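Local coordinates for protein-glutamine deamidase Cif (Burkholderia pseudomallei, PDB 3EIR), which deamidates a glutamine side chain of host NEDD8 to glutamate, which disables cullin-RING ubiquitin ligases and arrests the host cell cycle, at residues D61-L66 / P126-S131; I132-N137 / K257-S262; T138-H143 / D212-L217; G160-K165 / K250-D255. One frame throughout, in Å; residues are numbered along the deposited sequence.

Contact 1. Residues D61-L66 / P126-S131; sequences DRYDTL and PIDPTS
Y63 packs against an Asx turn built by D128, P129 and T130, where the loop after helix 52-58 meets the loop after helix 111-121. The tight part lies around Y63 CB, which sits 3.2 Å from D128 OD1. With its CG anti to the backbone N (chi1 -178°), D128 keeps its carboxylate next to its own carbonyl carbon, and the carboxylate plane stands 42° from the tyrosine ring. P129 CD reaches the same CB, and T130 CG2 approaches the ring obliquely, 3.5 Å from Y63 CD2. The backbone oxygen D61 O lies 3.4 Å above the plane of that ring, over its centre. Between the loops the carbonyl oxygens Y63 O and I127 O come within 3.2 Å of each other; K118 NZ, an ammonium group in helix 111-121, bonds to both and also to T65 O, and its charge probably offsets their mutual repulsion.

D64 and P126 lie on the solvent-exposed side, where few side-chain carbons meet. P126 CB still touches D64 O at 3.2 Å, and L66 CD1 lies 3.5 Å from P126 N. Two donors of T130 hold the turn's acceptor from the same face of its carboxylate: D128 OD1 receives T130 N at 2.9 Å and T130 OG1 at 2.7 Å.

Contact 2. Residues I132-N137 / K257-S262; sequences IEYLEN and KLRFAS
L135 and F260 form a single antiparallel bridge, a hydrogen-bonded pair through which the loop 132-137 lies against strand 258-265, an outermost strand of the antiparallel sheet in this papain-like fold. Two backbone bonds make it: L135 N gives to F260 O at 2.8 Å, and F260 N gives to L135 O at 3.1 Å. The side chains of the bridged pair also touch, L135 CD1 packing on F260 CE1. On its other side the strand pairs with strand 152-159, so the loop adds only a brief stretch of pairing at the sheet's margin.

Y134 packs beside the bridge. A261 CB sits over one face of its ring, 4.0 Å from the centroid and 18° off the normal, a CH-pi contact to which I132 CD1 adds carbon packing against the same methyl group. The guanidinium of R259 comes to the ring obliquely, its plane inclined 29° to it, with R259 NH2 3.4 Å from Y134 CD2. A bend at chi3 (44°) folds the arginine's end back over Y134 CB, which lies on one guanidinium face. E136 OE2 is at the edge of that group, in its plane, but the salt bridge to R259 NH1 is long at 4.0 Å.

The phenol OH of Y134 bonds to P129 O, tying the ring at its far end. The chemistry therefore implies an anchorage resting chiefly on backbone bonds and carbon packing, with the E136-R259 charge pair probably a weak supplement on the solvent side.

Contact 3. Residues T138-H143 / D212-L217; sequences TSFAEH and DELNQL
N215 reaches across from helix 211-217 to the start of helix 140-144. Its CG stands anti to the backbone N (chi1 -173°), which carries the amide out toward A141. N215 CB comes first, at 4.1 Å from A141 CB. One bond further, N215 CG lies 3.3 Å from that same methyl carbon. At the tip both branches lie against A141 CB, N215 ND2 at 3.6 Å and N215 OD1 closer at 3.1 Å. Of the two, N215 OD1 takes the N-H of A141, accepting from A141 N at 2.9 Å with an N-H...O angle of 155°. The donor stands above the carbonyl plane, 51° out of it.

The asparagine thus takes up a backbone N-H in the first turn of the helix, next to a capping box. S139 is the N-cap residue: its OG accepts from E142 N, while E142 OE2 accepts from S139 N through its anti lone pair. S139 CB also touches N215 OD1, at 3.7 Å.

Deeper in, the F140 ring meets L214 obliquely, F140 CE2 lying 3.9 Å from L214 CB. Both of these buried side chains also rest on I168 of strand 164-170, and L214 continues to I237 of helix 227-238.

Contact 4. Residues G160-K165 / K250-D255; sequences GRLGHK and KKLHLD
L162 and L252 turn their CG atoms anti to their own carbonyl carbons (chi1 -87° and -73°); with these torsions, and the backbones placed as they are, the two side chains run side by side, pointing the same way. Their branches meet at L162 CD1 and L252 CD2, 3.6 Å apart. Next to this leucine pair the two segments are joined by one hydrogen bond: H253 N gives to R161 O at 2.7 Å, with an N-H...O angle of 162° and the donor in the carbonyl plane. L252 CA makes a longer CA-H...O contact to this same oxygen. In the reverse direction R161 CA points its hydrogen at H253 O, at 3.2 Å, so each segment offers a carbonyl to the other. H253 CB rests near G160 O, 3.9 Å away, at the exposed margin.

R161 lends its backbone and CB to this contact but sends its charged end elsewhere. Its chain bends at chi2 and chi3, and NH1 forms a salt bridge with D159 while NH2 bonds to L217 O. This second bond ties the turn to the end of helix 211-217.

G163 and H164 both face D159 in a G1 beta bulge, with G163 at positive phi. The bulge opens strand 164-170 at H164, an inferred active-site residue whose NE2 bonds to Q184 and whose ND1 bonds to the oxidised cysteine at position 109. Behind the leucines stands helix 227-238: L162 packs on L234 and L238, and L252 on Q230. The turn connects strands 152-159 and 164-170, while 250-255 leads into strand 258-265.

The loop after helix 111-121 runs through contacts 1 and 2, which touch, and enters contact 3. Contact 2 is joined to contact 3 by a probable hydrogen bond between S262 OG and H143 NE2, 2.6 Å, and to contact 4 by another between G160 N and K257 O, also 2.6 Å. R161 links contacts 3 and 4. Contact 4 holds H164 of the inferred active site. Measured between side chains, L162 of contact 4 is about 7 Å from Q184, L214 of contact 3 about 10 Å from Q184, and L258 of contact 2 about 9 Å from H164. Contact 1 lies away from these sites, its centre about 25 Å from that of contact 4.

Contact 1. Residues D61-L66 / P126-S131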
loop_
_atom_site.group_PDB
_atom_site.type_symbol
_atom_site.label_atom_id
_atom_site.label_comp_id
_atom_site.label_asym_id
_atom_site.label_seq_id
_atom_site.Cartn_x
_atom_site.Cartn_y
_atom_site.Cartn_z
ATOM N N ASP A 61 8.049 0.076 -10.735
ATOM C CA ASP A 61 8.690 0.844 -9.670
ATOM C C ASP A 61 9.192 2.246 -10.069
ATOM O O ASP A 61 9.956 2.868 -9.340
ATOM C CB ASP A 61 9.814 0.025 -9.030
ATOM C CG ASP A 61 11.022 -0.123 -9.939
ATOM O OD1 ASP A 61 10.900 0.124 -11.163
ATOM O OD2 ASP A 61 12.100 -0.484 -9.421
ATOM N N ARG A 62 8.756 2.753 -11.216
ATOM C CA ARG A 62 9.114 4.112 -11.614
ATOM C C ARG A 62 8.130 5.137 -11.031
ATOM O O ARG A 62 6.985 5.232 -11.475
ATOM C CB ARG A 62 9.151 4.211 -13.139
ATOM C CG ARG A 62 9.886 5.424 -13.681
ATOM C CD ARG A 62 10.190 5.246 -15.165
ATOM N NE ARG A 62 11.270 6.124 -15.606
ATOM C CZ ARG A 62 12.136 5.824 -16.570
ATOM N NH1 ARG A 62 12.053 4.656 -17.196
ATOM N NH2 ARG A 62 13.088 6.688 -16.901
ATOM N N TYR A 63 8.585 5.917 -10.052
ATOM C CA TYR A 63 7.690 6.765 -9.264
ATOM C C TYR A 63 7.642 8.236 -9.638
ATOM O O TYR A 63 6.856 8.990 -9.062
ATOM C CB TYR A 63 8.031 6.668 -7.785
ATOM C CG TYR A 63 7.956 5.270 -7.256
ATOM C CD1 TYR A 63 6.819 4.495 -7.461
ATOM C CD2 TYR A 63 9.011 4.721 -6.547
ATOM C CE1 TYR A 63 6.739 3.216 -6.979
ATOM C CE2 TYR A 63 8.938 3.430 -6.054
ATOM C CZ TYR A 63 7.798 2.683 -6.281
ATOM O OH TYR A 63 7.712 1.401 -5.793
ATOM N N ASP A 64 8.479 8.660 -10.574
ATOM C CA ASP A 64 8.544 10.082 -10.888
ATOM C C ASP A 64 7.731 10.433 -12.135
ATOM O O ASP A 64 7.635 11.599 -12.507
ATOM C CB ASP A 64 9.997 10.568 -10.997
ATOM C CG ASP A 64 10.742 9.939 -12.156
ATOM O OD1 ASP A 64 10.344 8.837 -12.596
ATOM O OD2 ASP A 64 11.723 10.552 -12.630
ATOM N N THR A 65 7.143 9.413 -12.753
ATOM C CA THR A 65 6.187 9.591 -13.851
ATOM C C THR A 65 4.755 9.194 -13.435
ATOM O O THR A 65 4.564 8.452 -12.476
ATOM C CB THR A 65 6.604 8.768 -15.087
ATOM O OG1 THR A 65 5.434 8.340 -15.797
ATOM C CG2 THR A 65 7.394 7.534 -14.663
ATOM N N LEU A 66 3.759 9.699 -14.159
ATOM C CA LEU A 66 2.366 9.418 -13.870
ATOM C C LEU A 66 2.093 7.922 -14.053
ATOM O O LEU A 66 2.492 7.342 -15.063
ATOM C CB LEU A 66 1.488 10.238 -14.816
ATOM C CG LEU A 66 0.170 10.812 -14.321
ATOM C CD1 LEU A 66 0.380 11.746 -13.150
ATOM C CD2 LEU A 66 -0.506 11.552 -15.472
ATOM N N PRO A 126 2.734 14.042 -11.832
ATOM C CA PRO A 126 3.319 12.878 -11.141
ATOM C C PRO A 126 3.590 13.160 -9.676
ATOM O O PRO A 126 4.077 14.242 -9.333
ATOM C CB PRO A 126 4.646 12.645 -11.875
ATOM C CG PRO A 126 4.438 13.281 -13.240
ATOM C CD PRO A 126 3.538 14.467 -12.991
ATOM N N ILE A 127 3.257 12.188 -8.831
ATOM C CA ILE A 127 3.545 12.240 -7.412
ATOM C C ILE A 127 4.499 11.088 -7.095
ATOM O O ILE A 127 4.254 9.943 -7.473
ATOM C CB ILE A 127 2.260 12.069 -6.575
ATOM C CG1 ILE A 127 1.205 13.117 -6.967
ATOM C CG2 ILE A 127 2.547 12.177 -5.094
ATOM C CD1 ILE A 127 -0.135 12.912 -6.239
ATOM N N ASP A 128 5.596 11.395 -6.414
ATOM C CA ASP A 128 6.588 10.383 -6.084
ATOM C C ASP A 128 6.556 10.193 -4.583
ATOM O O ASP A 128 7.029 11.041 -3.846
ATOM C CB ASP A 128 7.970 10.839 -6.545
ATOM C CG ASP A 128 9.042 9.806 -6.271
ATOM O OD1 ASP A 128 8.774 8.832 -5.520
ATOM O OD2 ASP A 128 10.153 9.976 -6.812
ATOM N N PRO A 129 5.935 9.095 -4.126
ATOM C CA PRO A 129 5.776 8.829 -2.690
ATOM C C PRO A 129 7.126 8.638 -1.986
ATOM O O PRO A 129 7.206 8.806 -0.767
ATOM C CB PRO A 129 4.962 7.523 -2.636
ATOM C CG PRO A 129 4.670 7.134 -4.038
ATOM C CD PRO A 129 5.516 7.969 -4.970
ATOM N N THR A 130 8.167 8.282 -2.729
ATOM C CA THR A 130 9.509 8.220 -2.128
ATOM C C THR A 130 10.147 9.602 -1.950
ATOM O O THR A 130 11.092 9.743 -1.187
ATOM C CB THR A 130 10.482 7.326 -2.931
ATOM O OG1 THR A 130 10.962 8.033 -4.076
ATOM C CG2 THR A 130 9.793 6.060 -3.383
ATOM N N SER A 131 9.632 10.621 -2.637
ATOM C CA SER A 131 10.229 11.956 -2.556
ATOM C C SER A 131 9.431 12.940 -1.718
ATOM O O SER A 131 9.948 13.975 -1.311
ATOM C CB SER A 131 10.447 12.556 -3.951
ATOM O OG SER A 131 11.483 11.874 -4.628
#

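Contact 2. Residues I132-N137 / K257-S262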
loop_
_atom_site.group_PDB
_atom_site.type_symbol
_atom_site.label_atom_id
_atom_site.label_comp_id
_atom_site.label_asym_id
_atom_site.label_seq_id
_atom_site.Cartn_x
_atom_site.Cartn_y
_atom_site.Cartn_z
ATOM N N ILE A 132 8.165 12.640 -1.471
ATOM C CA ILE A 132 7.338 13.608 -0.764
ATOM C C ILE A 132 7.789 13.736 0.678
ATOM O O ILE A 132 8.537 12.901 1.185
ATOM C CB ILE A 132 5.857 13.240 -0.804
ATOM C CG1 ILE A 132 5.627 11.944 -0.033
ATOM C CG2 ILE A 132 5.375 13.139 -2.252
ATOM C CD1 ILE A 132 4.192 11.440 -0.117
ATOM N N GLU A 133 7.332 14.790 1.339
ATOM C CA GLU A 133 7.738 15.037 2.708
ATOM C C GLU A 133 6.874 14.249 3.690
ATOM O O GLU A 133 5.651 14.154 3.524
ATOM C CB GLU A 133 7.678 16.530 3.019
ATOM C CG GLU A 133 8.525 16.934 4.207
ATOM C CD GLU A 133 8.713 18.434 4.295
ATOM O OE1 GLU A 133 8.258 19.142 3.370
ATOM O OE2 GLU A 133 9.318 18.904 5.286
ATOM N N TYR A 134 7.522 13.683 4.705
ATOM C CA TYR A 134 6.846 12.891 5.725
ATOM C C TYR A 134 6.903 13.598 7.064
ATOM O O TYR A 134 7.887 14.261 7.380
ATOM C CB TYR A 134 7.494 11.511 5.846
ATOM C CG TYR A 134 7.165 10.587 4.701
ATOM C CD1 TYR A 134 6.285 9.519 4.872
ATOM C CD2 TYR A 134 7.722 10.776 3.442
ATOM C CE1 TYR A 134 5.976 8.670 3.829
ATOM C CE2 TYR A 134 7.414 9.921 2.385
ATOM C CZ TYR A 134 6.534 8.872 2.590
ATOM O OH TYR A 134 6.211 8.014 1.558
ATOM N N LEU A 135 5.839 13.467 7.847
ATOM C CA LEU A 135 5.835 13.981 9.208
ATOM C C LEU A 135 6.446 12.905 10.087
ATOM O O LEU A 135 6.303 11.721 9.798
ATOM C CB LEU A 135 4.405 14.270 9.664
ATOM C CG LEU A 135 3.582 15.246 8.820
ATOM C CD1 LEU A 135 2.098 14.895 8.862
ATOM C CD2 LEU A 135 3.811 16.674 9.273
ATOM N N GLU A 136 7.139 13.294 11.152
ATOM C CA GLU A 136 7.714 12.275 12.021
ATOM C C GLU A 136 7.711 12.620 13.505
ATOM O O GLU A 136 8.084 11.790 14.331
ATOM C CB GLU A 136 9.110 11.848 11.543
ATOM C CG GLU A 136 10.259 12.702 12.037
ATOM C CD GLU A 136 11.614 12.062 11.770
ATOM O OE1 GLU A 136 12.527 12.222 12.611
ATOM O OE2 GLU A 136 11.766 11.392 10.724
ATOM N N ASN A 137 7.278 13.826 13.851
ATOM C CA ASN A 137 7.105 14.160 15.263
ATOM C C ASN A 137 5.713 14.697 15.580
ATOM O O ASN A 137 5.549 15.617 16.382
ATOM C CB ASN A 137 8.206 15.102 15.765
ATOM C CG ASN A 137 9.415 14.350 16.296
ATOM O OD1 ASN A 137 10.533 14.513 15.803
ATOM N ND2 ASN A 137 9.193 13.505 17.297
ATOM N N LYS A 257 11.962 4.059 13.513
ATOM C CA LYS A 257 11.361 5.375 13.375
ATOM C C LYS A 257 9.970 5.258 12.743
ATOM O O LYS A 257 9.702 4.329 11.985
ATOM C CB LYS A 257 12.273 6.258 12.514
ATOM C CG LYS A 257 12.117 7.755 12.729
ATOM C CD LYS A 257 13.253 8.536 12.072
ATOM C CE LYS A 257 14.533 8.511 12.911
ATOM N NZ LYS A 257 15.226 7.189 12.896
ATOM N N LEU A 258 9.090 6.197 13.074
ATOM C CA LEU A 258 7.764 6.267 12.475
ATOM C C LEU A 258 7.646 7.524 11.618
ATOM O O LEU A 258 8.020 8.619 12.042
ATOM C CB LEU A 258 6.680 6.258 13.552
ATOM C CG LEU A 258 5.237 6.429 13.073
ATOM C CD1 LEU A 258 4.863 5.371 12.048
ATOM C CD2 LEU A 258 4.300 6.382 14.263
ATOM N N ARG A 259 7.137 7.353 10.405
ATOM C CA ARG A 259 6.982 8.458 9.470
ATOM C C ARG A 259 5.721 8.217 8.670
ATOM O O ARG A 259 5.461 7.089 8.260
ATOM C CB ARG A 259 8.185 8.524 8.523
ATOM C CG ARG A 259 9.453 9.073 9.157
ATOM C CD ARG A 259 10.699 8.588 8.425
ATOM N NE ARG A 259 10.549 8.650 6.973
ATOM C CZ ARG A 259 10.793 9.733 6.241
ATOM N NH1 ARG A 259 11.202 10.857 6.824
ATOM N NH2 ARG A 259 10.629 9.695 4.924
ATOM N N PHE A 260 4.927 9.262 8.460
ATOM C CA PHE A 260 3.769 9.147 7.581
ATOM C C PHE A 260 3.489 10.454 6.845
ATOM O O PHE A 260 3.910 11.533 7.268
ATOM C CB PHE A 260 2.525 8.681 8.345
ATOM C CG PHE A 260 2.133 9.582 9.478
ATOM C CD1 PHE A 260 1.431 10.755 9.240
ATOM C CD2 PHE A 260 2.452 9.252 10.788
ATOM C CE1 PHE A 260 1.061 11.588 10.285
ATOM C CE2 PHE A 260 2.085 10.080 11.835
ATOM C CZ PHE A 260 1.388 11.250 11.582
ATOM N N ALA A 261 2.781 10.344 5.733
ATOM C CA ALA A 261 2.435 11.512 4.937
ATOM C C ALA A 261 1.012 11.348 4.443
ATOM O O ALA A 261 0.672 10.315 3.876
ATOM C CB ALA A 261 3.383 11.637 3.760
ATOM N N SER A 262 0.180 12.356 4.672
ATOM C CA SER A 262 -1.180 12.348 4.142
ATOM C C SER A 262 -1.249 13.168 2.861
ATOM O O SER A 262 -0.446 14.090 2.647
ATOM C CB SER A 262 -2.171 12.909 5.155
ATOM O OG SER A 262 -2.027 14.312 5.260
#

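Contact 3. Residues T138-H143 / D212-L217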
loop_
_atom_site.group_PDB
_atom_site.type_symbol
_atom_site.label_atom_id
_atom_site.label_comp_id
_atom_site.label_asym_id
_atom_site.label_seq_id
_atom_site.Cartn_x
_atom_site.Cartn_y
_atom_site.Cartn_z
ATOM N N THR A 138 4.713 14.106 14.937
ATOM C CA THR A 138 3.322 14.395 15.252
ATOM C C THR A 138 2.547 13.089 15.406
ATOM O O THR A 138 2.882 12.080 14.783
ATOM C CB THR A 138 2.663 15.266 14.165
ATOM O OG1 THR A 138 2.510 14.502 12.967
ATOM C CG2 THR A 138 3.516 16.491 13.868
ATOM N N SER A 139 1.517 13.103 16.244
ATOM C CA SER A 139 0.669 11.932 16.406
ATOM C C SER A 139 -0.393 11.890 15.312
ATOM O O SER A 139 -0.911 12.921 14.898
ATOM C CB SER A 139 -0.007 11.942 17.773
ATOM O OG SER A 139 -0.841 13.077 17.917
ATOM N N PHE A 140 -0.701 10.687 14.847
ATOM C CA PHE A 140 -1.802 10.479 13.935
ATOM C C PHE A 140 -3.037 11.275 14.373
ATOM O O PHE A 140 -3.633 11.999 13.576
ATOM C CB PHE A 140 -2.113 8.987 13.828
ATOM C CG PHE A 140 -3.125 8.661 12.777
ATOM C CD1 PHE A 140 -2.759 8.599 11.444
ATOM C CD2 PHE A 140 -4.445 8.431 13.117
ATOM C CE1 PHE A 140 -3.687 8.301 10.472
ATOM C CE2 PHE A 140 -5.383 8.139 12.143
ATOM C CZ PHE A 140 -5.001 8.073 10.821
ATOM N N ALA A 141 -3.414 11.159 15.640
ATOM C CA ALA A 141 -4.537 11.937 16.157
ATOM C C ALA A 141 -4.349 13.416 15.837
ATOM O O ALA A 141 -5.217 14.043 15.232
ATOM C CB ALA A 141 -4.681 11.740 17.653
ATOM N N GLU A 142 -3.211 13.960 16.258
ATOM C CA GLU A 142 -2.844 15.345 15.976
ATOM C C GLU A 142 -3.150 15.735 14.539
ATOM O O GLU A 142 -3.927 16.655 14.271
ATOM C CB GLU A 142 -1.346 15.552 16.211
ATOM C CG GLU A 142 -0.981 16.260 17.499
ATOM C CD GLU A 142 0.477 16.684 17.520
ATOM O OE1 GLU A 142 0.757 17.865 17.819
ATOM O OE2 GLU A 142 1.344 15.837 17.218
ATOM N N HIS A 143 -2.514 15.026 13.616
ATOM C CA HIS A 143 -2.578 15.360 12.207
ATOM C C HIS A 143 -3.995 15.263 11.656
ATOM O O HIS A 143 -4.486 16.195 11.019
ATOM C CB HIS A 143 -1.646 14.452 11.414
ATOM C CG HIS A 143 -1.565 14.804 9.965
ATOM N ND1 HIS A 143 -1.184 16.053 9.525
ATOM C CD2 HIS A 143 -1.814 14.072 8.854
ATOM C CE1 HIS A 143 -1.203 16.077 8.206
ATOM N NE2 HIS A 143 -1.581 14.887 7.774
ATOM N N ASP A 212 -8.722 5.367 16.944
ATOM C CA ASP A 212 -8.083 5.447 18.246
ATOM C C ASP A 212 -6.941 4.442 18.301
ATOM O O ASP A 212 -5.821 4.784 18.681
ATOM C CB ASP A 212 -9.095 5.179 19.358
ATOM C CG ASP A 212 -8.712 5.846 20.670
ATOM O OD1 ASP A 212 -8.239 5.134 21.584
ATOM O OD2 ASP A 212 -8.884 7.082 20.784
ATOM N N GLU A 213 -7.230 3.204 17.912
ATOM C CA GLU A 213 -6.198 2.184 17.775
ATOM C C GLU A 213 -5.144 2.623 16.762
ATOM O O GLU A 213 -3.968 2.286 16.887
ATOM C CB GLU A 213 -6.810 0.853 17.345
ATOM C CG GLU A 213 -7.835 0.308 18.319
ATOM C CD GLU A 213 -8.289 -1.093 17.959
ATOM O OE1 GLU A 213 -8.106 -1.493 16.794
ATOM O OE2 GLU A 213 -8.828 -1.794 18.840
ATOM N N LEU A 214 -5.558 3.370 15.747
ATOM C CA LEU A 214 -4.587 3.894 14.795
ATOM C C LEU A 214 -3.661 4.892 15.494
ATOM O O LEU A 214 -2.444 4.854 15.304
ATOM C CB LEU A 214 -5.285 4.526 13.587
ATOM C CG LEU A 214 -5.231 3.772 12.253
ATOM C CD1 LEU A 214 -4.936 2.292 12.416
ATOM C CD2 LEU A 214 -6.508 3.986 11.457
ATOM N N ASN A 215 -4.236 5.764 16.320
ATOM C CA ASN A 215 -3.442 6.753 17.040
ATOM C C ASN A 215 -2.401 6.081 17.919
ATOM O O ASN A 215 -1.248 6.511 17.968
ATOM C CB ASN A 215 -4.319 7.657 17.904
ATOM C CG ASN A 215 -3.531 8.792 18.537
ATOM O OD1 ASN A 215 -2.691 9.417 17.884
ATOM N ND2 ASN A 215 -3.792 9.061 19.812
ATOM N N GLN A 216 -2.827 5.027 18.608
ATOM C CA GLN A 216 -1.973 4.267 19.508
ATOM C C GLN A 216 -0.849 3.591 18.746
ATOM O O GLN A 216 0.318 3.701 19.123
ATOM C CB GLN A 216 -2.799 3.223 20.257
ATOM C CG GLN A 216 -3.862 3.819 21.155
ATOM C CD GLN A 216 -4.755 2.767 21.775
ATOM O OE1 GLN A 216 -4.301 1.675 22.112
ATOM N NE2 GLN A 216 -6.037 3.091 21.927
ATOM N N LEU A 217 -1.205 2.887 17.678
ATOM C CA LEU A 217 -0.209 2.281 16.811
ATOM C C LEU A 217 0.777 3.349 16.375
ATOM O O LEU A 217 1.969 3.262 16.663
ATOM C CB LEU A 217 -0.870 1.669 15.573
ATOM C CG LEU A 217 -0.200 0.420 14.992
ATOM C CD1 LEU A 217 -0.675 0.148 13.582
ATOM C CD2 LEU A 217 1.318 0.529 15.031
#

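Contact 4. Residues G160-K165 / K250-D255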
loop_
_atom_site.group_PDB
_atom_site.type_symbol
_atom_site.label_atom_id
_atom_site.label_comp_id
_atom_site.label_asym_id
_atom_site.label_seq_id
_atom_site.Cartn_x
_atom_site.Cartn_y
_atom_site.Cartn_z
ATOM N N GLY A 160 8.902 2.109 10.787
ATOM C CA GLY A 160 10.197 1.471 10.950
ATOM C C GLY A 160 10.251 0.517 12.136
ATOM O O GLY A 160 11.191 -0.271 12.268
ATOM N N ARG A 161 9.251 0.598 13.012
ATOM C CA ARG A 161 9.163 -0.324 14.134
ATOM C C ARG A 161 8.755 -1.692 13.616
ATOM O O ARG A 161 9.372 -2.698 13.955
ATOM C CB ARG A 161 8.169 0.176 15.183
ATOM C CG ARG A 161 8.478 1.575 15.678
ATOM C CD ARG A 161 7.612 2.627 15.007
ATOM N NE ARG A 161 6.747 3.278 15.983
ATOM C CZ ARG A 161 5.424 3.187 16.011
ATOM N NH1 ARG A 161 4.769 2.482 15.099
ATOM N NH2 ARG A 161 4.753 3.819 16.959
ATOM N N LEU A 162 7.717 -1.709 12.778
ATOM C CA LEU A 162 7.241 -2.921 12.123
ATOM C C LEU A 162 8.099 -3.345 10.938
ATOM O O LEU A 162 8.062 -4.505 10.529
ATOM C CB LEU A 162 5.831 -2.687 11.584
ATOM C CG LEU A 162 4.667 -2.934 12.529
ATOM C CD1 LEU A 162 4.905 -2.261 13.866
ATOM C CD2 LEU A 162 3.366 -2.453 11.872
ATOM N N GLY A 163 8.840 -2.400 10.363
ATOM C CA GLY A 163 9.469 -2.628 9.072
ATOM C C GLY A 163 8.429 -2.803 7.973
ATOM O O GLY A 163 8.512 -3.728 7.156
ATOM N N HIS A 164 7.452 -1.900 7.944
ATOM C CA HIS A 164 6.277 -2.098 7.115
ATOM C C HIS A 164 5.724 -0.769 6.625
ATOM O O HIS A 164 5.537 0.156 7.415
ATOM C CB HIS A 164 5.215 -2.832 7.944
ATOM C CG HIS A 164 4.032 -3.318 7.160
ATOM N ND1 HIS A 164 4.150 -3.981 5.955
ATOM C CD2 HIS A 164 2.708 -3.277 7.439
ATOM C CE1 HIS A 164 2.947 -4.308 5.516
ATOM N NE2 HIS A 164 2.054 -3.892 6.399
ATOM N N LYS A 165 5.476 -0.676 5.321
ATOM C CA LYS A 165 4.718 0.442 4.763
ATOM C C LYS A 165 3.304 -0.046 4.456
ATOM O O LYS A 165 3.110 -1.183 4.036
ATOM C CB LYS A 165 5.375 0.978 3.484
ATOM C CG LYS A 165 6.821 1.479 3.685
ATOM C CD LYS A 165 7.376 2.091 2.403
ATOM C CE LYS A 165 8.864 2.492 2.540
ATOM N NZ LYS A 165 9.742 1.285 2.492
ATOM N N LYS A 250 8.255 -10.231 18.661
ATOM C CA LYS A 250 9.707 -10.335 18.821
ATOM C C LYS A 250 10.451 -9.706 17.649
ATOM O O LYS A 250 11.578 -9.217 17.797
ATOM C CB LYS A 250 10.141 -11.799 18.957
ATOM C CG LYS A 250 10.367 -12.266 20.383
ATOM C CD LYS A 250 9.072 -12.465 21.145
ATOM C CE LYS A 250 9.345 -13.149 22.478
ATOM N NZ LYS A 250 8.197 -13.030 23.413
ATOM N N LYS A 251 9.816 -9.733 16.484
ATOM C CA LYS A 251 10.443 -9.280 15.253
ATOM C C LYS A 251 10.297 -7.779 15.043
ATOM O O LYS A 251 10.767 -7.233 14.043
ATOM C CB LYS A 251 9.871 -10.054 14.069
ATOM C CG LYS A 251 10.158 -11.538 14.166
ATOM C CD LYS A 251 9.632 -12.294 12.966
ATOM C CE LYS A 251 10.341 -13.631 12.813
ATOM N NZ LYS A 251 11.728 -13.464 12.299
ATOM N N LEU A 252 9.643 -7.117 15.991
ATOM C CA LEU A 252 9.542 -5.667 15.969
ATOM C C LEU A 252 10.923 -5.088 16.164
ATOM O O LEU A 252 11.723 -5.651 16.891
ATOM C CB LEU A 252 8.640 -5.183 17.100
ATOM C CG LEU A 252 7.158 -5.451 16.868
ATOM C CD1 LEU A 252 6.317 -4.840 17.970
ATOM C CD2 LEU A 252 6.758 -4.892 15.518
ATOM N N HIS A 253 11.210 -3.973 15.511
ATOM C CA HIS A 253 12.422 -3.226 15.818
ATOM C C HIS A 253 12.050 -2.045 16.697
ATOM O O HIS A 253 11.529 -1.030 16.223
ATOM C CB HIS A 253 13.140 -2.785 14.546
ATOM C CG HIS A 253 13.987 -3.857 13.942
ATOM N ND1 HIS A 253 13.451 -4.951 13.296
ATOM C CD2 HIS A 253 15.331 -4.018 13.904
ATOM C CE1 HIS A 253 14.429 -5.733 12.876
ATOM N NE2 HIS A 253 15.580 -5.191 13.233
ATOM N N LEU A 254 12.311 -2.204 17.988
ATOM C CA LEU A 254 11.778 -1.311 19.010
ATOM C C LEU A 254 12.360 0.100 18.986
ATOM O O LEU A 254 11.792 1.018 19.575
ATOM C CB LEU A 254 11.926 -1.955 20.389
ATOM C CG LEU A 254 11.029 -3.189 20.517
ATOM C CD1 LEU A 254 11.498 -4.125 21.598
ATOM C CD2 LEU A 254 9.566 -2.783 20.737
ATOM N N ASP A 255 13.480 0.277 18.300
ATOM C CA ASP A 255 14.046 1.613 18.148
ATOM C C ASP A 255 13.831 2.176 16.741
ATOM O O ASP A 255 14.496 3.130 16.336
ATOM C CB ASP A 255 15.527 1.615 18.516
ATOM C CG ASP A 255 15.753 1.354 19.990
ATOM O OD1 ASP A 255 16.741 0.671 20.328
ATOM O OD2 ASP A 255 14.930 1.817 20.811
#